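Local structure of methylxanthine N3-demethylase NdmB (Pseudomonas putida, 6ICL) at residues T60-L68 / D145-N153. The protein removes the N3-methyl group of theobromine, and of caffeine and related methylxanthines, as a Rieske-type non-heme iron oxygenase in bacterial caffeine degradation. Residues are numbered along the deposited sequence; the frame is centred on the assembly and turned at random.
Sequences TLLGEKLVL and DIVWVRLDN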
ATOM      1  N   THR A  60       3.898  -8.141  25.906  1.00 34.71           N
ATOM      2  CA  THR A  60       5.099  -7.490  26.396  1.00 34.66           C
ATOM      3  C   THR A  60       4.733  -6.627  27.598  1.00 34.92           C
ATOM      4  O   THR A  60       3.762  -5.869  27.549  1.00 32.53           O
ATOM      5  CB  THR A  60       5.760  -6.681  25.275  1.00 38.56           C
ATOM      6  OG1 THR A  60       6.100  -7.588  24.213  1.00 37.64           O
ATOM      7  CG2 THR A  60       7.043  -6.008  25.766  1.00 34.60           C
ATOM      8  N   LEU A  61       5.473  -6.799  28.695  1.00 34.13           N
ATOM      9  CA  LEU A  61       5.213  -6.097  29.948  1.00 36.61           C
ATOM     10  C   LEU A  61       6.547  -5.624  30.485  1.00 37.19           C
ATOM     11  O   LEU A  61       7.433  -6.446  30.737  1.00 34.17           O
ATOM     12  CB  LEU A  61       4.527  -6.986  30.988  1.00 28.92           C
ATOM     13  CG  LEU A  61       4.294  -6.309  32.351  1.00 32.90           C
ATOM     14  CD1 LEU A  61       3.489  -5.015  32.203  1.00 31.05           C
ATOM     15  CD2 LEU A  61       3.562  -7.266  33.302  1.00 32.85           C
ATOM     16  N   LEU A  62       6.678  -4.310  30.661  1.00 35.69           N
ATOM     17  CA  LEU A  62       7.896  -3.709  31.195  1.00 38.54           C
ATOM     18  C   LEU A  62       9.104  -4.140  30.377  1.00 36.17           C
ATOM     19  O   LEU A  62      10.184  -4.382  30.908  1.00 34.07           O
ATOM     20  CB  LEU A  62       8.077  -4.048  32.684  1.00 34.87           C
ATOM     21  CG  LEU A  62       7.075  -3.359  33.620  1.00 35.38           C
ATOM     22  CD1 LEU A  62       7.190  -3.893  35.050  1.00 37.44           C
ATOM     23  CD2 LEU A  62       7.290  -1.861  33.600  1.00 36.78           C
ATOM     24  N   GLY A  63       8.923  -4.226  29.061  1.00 32.20           N
ATOM     25  CA  GLY A  63       9.999  -4.639  28.189  1.00 37.43           C
ATOM     26  C   GLY A  63      10.214  -6.133  28.119  1.00 40.11           C
ATOM     27  O   GLY A  63      10.970  -6.588  27.254  1.00 41.34           O
ATOM     28  N   GLU A  64       9.573  -6.919  28.984  1.00 36.22           N
ATOM     29  CA  GLU A  64       9.743  -8.365  28.991  1.00 37.96           C
ATOM     30  C   GLU A  64       8.755  -9.020  28.039  1.00 36.33           C
ATOM     31  O   GLU A  64       7.572  -8.672  28.019  1.00 36.16           O
ATOM     32  CB  GLU A  64       9.523  -8.959  30.387  1.00 38.70           C
ATOM     33  CG  GLU A  64      10.175  -8.204  31.509  1.00 43.54           C
ATOM     34  CD  GLU A  64      11.594  -8.631  31.757  1.00 54.49           C
ATOM     35  OE1 GLU A  64      12.145  -8.220  32.798  1.00 60.98           O
ATOM     36  OE2 GLU A  64      12.163  -9.370  30.922  1.00 58.04           O
ATOM     37  N   LYS A  65       9.239 -10.008  27.299  1.00 31.15           N
ATOM     38  CA  LYS A  65       8.395 -10.823  26.443  1.00 34.98           C
ATOM     39  C   LYS A  65       7.886 -12.014  27.248  1.00 33.45           C
ATOM     40  O   LYS A  65       8.678 -12.820  27.747  1.00 35.55           O
ATOM     41  CB  LYS A  65       9.182 -11.264  25.207  1.00 36.14           C
ATOM     42  CG  LYS A  65       9.942 -10.089  24.559  1.00 39.53           C
ATOM     43  CD  LYS A  65      10.138 -10.232  23.047  1.00 49.37           C
ATOM     44  CE  LYS A  65      10.759 -11.547  22.621  1.00 44.90           C
ATOM     45  NZ  LYS A  65      11.321 -11.445  21.232  1.00 52.47           N
ATOM     46  N   LEU A  66       6.573 -12.115  27.372  1.00 31.52           N
ATOM     47  CA  LEU A  66       5.894 -13.132  28.164  1.00 34.03           C
ATOM     48  C   LEU A  66       5.031 -13.972  27.244  1.00 37.06           C
ATOM     49  O   LEU A  66       4.538 -13.481  26.224  1.00 30.77           O
ATOM     50  CB  LEU A  66       4.960 -12.508  29.243  1.00 29.07           C
ATOM     51  CG  LEU A  66       5.529 -11.428  30.194  1.00 34.25           C
ATOM     52  CD1 LEU A  66       4.460 -10.982  31.191  1.00 30.03           C
ATOM     53  CD2 LEU A  66       6.749 -11.928  30.925  1.00 34.53           C
ATOM     54  N   VAL A  67       4.804 -15.225  27.633  1.00 32.14           N
ATOM     55  CA  VAL A  67       3.818 -16.077  26.976  1.00 30.46           C
ATOM     56  C   VAL A  67       2.688 -16.344  27.960  1.00 31.68           C
ATOM     57  O   VAL A  67       2.932 -16.601  29.146  1.00 32.53           O
ATOM     58  CB  VAL A  67       4.446 -17.388  26.459  1.00 31.58           C
ATOM     59  CG1 VAL A  67       5.214 -18.117  27.583  1.00 34.81           C
ATOM     60  CG2 VAL A  67       3.375 -18.287  25.840  1.00 31.58           C
ATOM     61  N   LEU A  68       1.455 -16.220  27.483  1.00 30.59           N
ATOM     62  CA  LEU A  68       0.263 -16.606  28.216  1.00 30.65           C
ATOM     63  C   LEU A  68      -0.277 -17.896  27.615  1.00 37.02           C
ATOM     64  O   LEU A  68      -0.338 -18.041  26.389  1.00 30.80           O
ATOM     65  CB  LEU A  68      -0.815 -15.516  28.139  1.00 30.95           C
ATOM     66  CG  LEU A  68      -0.398 -14.106  28.595  1.00 34.80           C
ATOM     67  CD1 LEU A  68      -1.550 -13.130  28.456  1.00 31.08           C
ATOM     68  CD2 LEU A  68       0.123 -14.117  30.045  1.00 32.73           C
ATOM     69  N   ASP A 145     -12.516  -9.822  33.855  1.00 35.88           N
ATOM     70  CA  ASP A 145     -12.325 -10.287  32.479  1.00 38.37           C
ATOM     71  C   ASP A 145     -11.093  -9.654  31.844  1.00 37.27           C
ATOM     72  O   ASP A 145     -11.054  -9.397  30.637  1.00 36.56           O
ATOM     73  CB  ASP A 145     -13.575 -10.050  31.626  1.00 36.55           C
ATOM     74  CG  ASP A 145     -14.743 -10.945  32.059  1.00 46.72           C
ATOM     75  OD1 ASP A 145     -14.473 -12.011  32.675  1.00 44.14           O
ATOM     76  OD2 ASP A 145     -15.916 -10.580  31.797  1.00 50.53           O
ATOM     77  N   ILE A 146     -10.074  -9.423  32.666  1.00 36.53           N
ATOM     78  CA  ILE A 146      -8.784  -8.924  32.217  1.00 35.25           C
ATOM     79  C   ILE A 146      -7.703  -9.825  32.792  1.00 35.35           C
ATOM     80  O   ILE A 146      -7.852 -10.335  33.906  1.00 32.58           O
ATOM     81  CB  ILE A 146      -8.598  -7.455  32.641  1.00 34.99           C
ATOM     82  CG1 ILE A 146      -9.469  -6.559  31.749  1.00 34.45           C
ATOM     83  CG2 ILE A 146      -7.129  -7.061  32.589  1.00 32.68           C
ATOM     84  CD1 ILE A 146      -9.477  -5.081  32.158  1.00 34.49           C
ATOM     85  N   VAL A 147      -6.636 -10.058  32.022  1.00 33.81           N
ATOM     86  CA  VAL A 147      -5.499 -10.854  32.474  1.00 32.62           C
ATOM     87  C   VAL A 147      -4.447  -9.946  33.108  1.00 36.17           C
ATOM     88  O   VAL A 147      -3.911  -9.045  32.451  1.00 35.22           O
ATOM     89  CB  VAL A 147      -4.889 -11.653  31.315  1.00 33.59           C
ATOM     90  CG1 VAL A 147      -3.765 -12.562  31.828  1.00 29.44           C
ATOM     91  CG2 VAL A 147      -5.971 -12.459  30.599  1.00 33.74           C
ATOM     92  N   TRP A 148      -4.125 -10.216  34.376  1.00 35.37           N
ATOM     93  CA  TRP A 148      -3.181  -9.438  35.171  1.00 31.81           C
ATOM     94  C   TRP A 148      -1.942 -10.268  35.446  1.00 32.69           C
ATOM     95  O   TRP A 148      -2.030 -11.475  35.699  1.00 35.74           O
ATOM     96  CB  TRP A 148      -3.800  -9.024  36.512  1.00 34.17           C
ATOM     97  CG  TRP A 148      -5.023  -8.241  36.368  1.00 31.02           C
ATOM     98  CD1 TRP A 148      -6.302  -8.715  36.225  1.00 34.70           C
ATOM     99  CD2 TRP A 148      -5.111  -6.824  36.323  1.00 31.93           C
ATOM    100  NE1 TRP A 148      -7.184  -7.668  36.109  1.00 32.15           N
ATOM    101  CE2 TRP A 148      -6.473  -6.492  36.167  1.00 32.11           C
ATOM    102  CE3 TRP A 148      -4.166  -5.793  36.411  1.00 31.99           C
ATOM    103  CZ2 TRP A 148      -6.912  -5.176  36.081  1.00 32.07           C
ATOM    104  CZ3 TRP A 148      -4.600  -4.493  36.340  1.00 30.88           C
ATOM    105  CH2 TRP A 148      -5.963  -4.190  36.175  1.00 30.29           C
ATOM    106  N   VAL A 149      -0.793  -9.623  35.413  1.00 33.65           N
ATOM    107  CA  VAL A 149       0.477 -10.266  35.690  1.00 31.77           C
ATOM    108  C   VAL A 149       1.249  -9.392  36.672  1.00 36.52           C
ATOM    109  O   VAL A 149       1.262  -8.163  36.553  1.00 35.67           O
ATOM    110  CB  VAL A 149       1.310 -10.486  34.406  1.00 33.66           C
ATOM    111  CG1 VAL A 149       2.669 -11.109  34.747  1.00 33.76           C
ATOM    112  CG2 VAL A 149       0.550 -11.342  33.380  1.00 32.85           C
ATOM    113  N   ARG A 150       1.915 -10.039  37.626  1.00 35.62           N
ATOM    114  CA  ARG A 150       2.850  -9.382  38.530  1.00 39.30           C
ATOM    115  C   ARG A 150       4.187 -10.092  38.402  1.00 40.10           C
ATOM    116  O   ARG A 150       4.277 -11.299  38.638  1.00 38.85           O
ATOM    117  CB  ARG A 150       2.350  -9.407  39.978  1.00 41.31           C
ATOM    118  CG  ARG A 150       3.372  -8.806  40.971  1.00 45.18           C
ATOM    119  CD  ARG A 150       2.788  -8.697  42.374  1.00 43.52           C
ATOM    120  NE  ARG A 150       2.486 -10.004  42.950  1.00 44.53           N
ATOM    121  CZ  ARG A 150       1.913 -10.183  44.142  1.00 51.23           C
ATOM    122  NH1 ARG A 150       1.563  -9.134  44.891  1.00 46.28           N
ATOM    123  NH2 ARG A 150       1.674 -11.413  44.583  1.00 39.86           N
ATOM    124  N   LEU A 151       5.216  -9.346  37.997  1.00 40.21           N
ATOM    125  CA  LEU A 151       6.490  -9.966  37.695  1.00 36.78           C
ATOM    126  C   LEU A 151       7.272 -10.336  38.939  1.00 41.73           C
ATOM    127  O   LEU A 151       8.077 -11.272  38.892  1.00 41.60           O
ATOM    128  CB  LEU A 151       7.335  -9.040  36.832  1.00 37.54           C
ATOM    129  CG  LEU A 151       6.787  -8.816  35.425  1.00 38.35           C
ATOM    130  CD1 LEU A 151       7.739  -7.898  34.662  1.00 38.23           C
ATOM    131  CD2 LEU A 151       6.594 -10.166  34.706  1.00 34.51           C
ATOM    132  N   ASP A 152       7.093  -9.608  40.037  1.00 41.81           N
ATOM    133  CA  ASP A 152       7.901  -9.841  41.225  1.00 46.23           C
ATOM    134  C   ASP A 152       7.009  -9.906  42.451  1.00 42.99           C
ATOM    135  O   ASP A 152       6.308  -8.937  42.772  1.00 42.11           O
ATOM    136  CB  ASP A 152       8.989  -8.779  41.409  1.00 47.26           C
ATOM    137  CG  ASP A 152      10.029  -9.211  42.437  1.00 48.20           C
ATOM    138  OD1 ASP A 152       9.639  -9.864  43.408  1.00 44.28           O
ATOM    139  OD2 ASP A 152      11.229  -8.947  42.265  1.00 49.85           O
ATOM    140  N   ASN A 153       7.077 -11.065  43.119  1.00 45.76           N
ATOM    141  CA  ASN A 153       6.417 -11.491  44.348  1.00 52.17           C
ATOM    142  C   ASN A 153       7.075 -11.009  45.627  1.00 51.08           C
ATOM    143  O   ASN A 153       6.417 -11.029  46.672  1.00 50.17           O
ATOM    144  CB  ASN A 153       6.453 -13.023  44.437  1.00 51.87           C
ATOM    145  CG  ASN A 153       5.141 -13.601  44.256  1.00 50.89           C
ATOM    146  OD1 ASN A 153       4.165 -12.864  44.245  1.00 61.58           O
ATOM    147  ND2 ASN A 153       5.063 -14.911  44.102  1.00 54.01           N
TER
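Leu61 opens the contact by laying its CD2 methyl alongside Val149, 4.1 Å from Val149 CB, the two side chains passing each other in opposite directions. With CG anti to the backbone N (chi1 177°), the same methyl also reaches Leu151 CG and so bridges two residues of 145-153. After Leu61 the chain reverses through a type I' turn, closed by paired backbone hydrogen bonds between Leu61 and Glu64, which brings both arms of the hairpin over Leu151. Leu62, in the turn, slides past that leucine, its CD1 lying 4.1 Å from Leu151 CD1. Glu64 adds only the aliphatic part of its side chain: CG packs 4.0 Å from Leu151 CD1, while the chain bends at chi2 (-87°) and the carboxylate forms a salt bridge with Arg34. Leu66 meets Val149 CG1 with CD1, tip to tip at 4.0 Å, and rests both methyls against Leu151 CD2. Leu151 thus presents one branch to Leu62 and Glu64 and the other to Leu66; an alanine here would probably open a gap beneath the turn and leave the Leu62 and Leu66 methyls without their shared partner. Farther along, Leu68 points its CD1 at Val147 CG1, 4.1 Å away, and its CD2 lies more loosely against Val149 CG2. No hydrogen bond joins the segments, whose strands 64-68 and 146-150 approach to 10.6 Å between axes at 131°, and the contact is made mainly by apolar side chains. Phe138 of strand 137-143 adds to this cluster, touching Leu66, Val149 and Leu151. The 57-61/64-71 hairpin thus faces strand 146-150 and Leu151 across a curved six-stranded antiparallel sheet, with strands 74-79 and 137-143 between, a hydrophobic core characteristic of the β-barrel-like base of a Rieske domain.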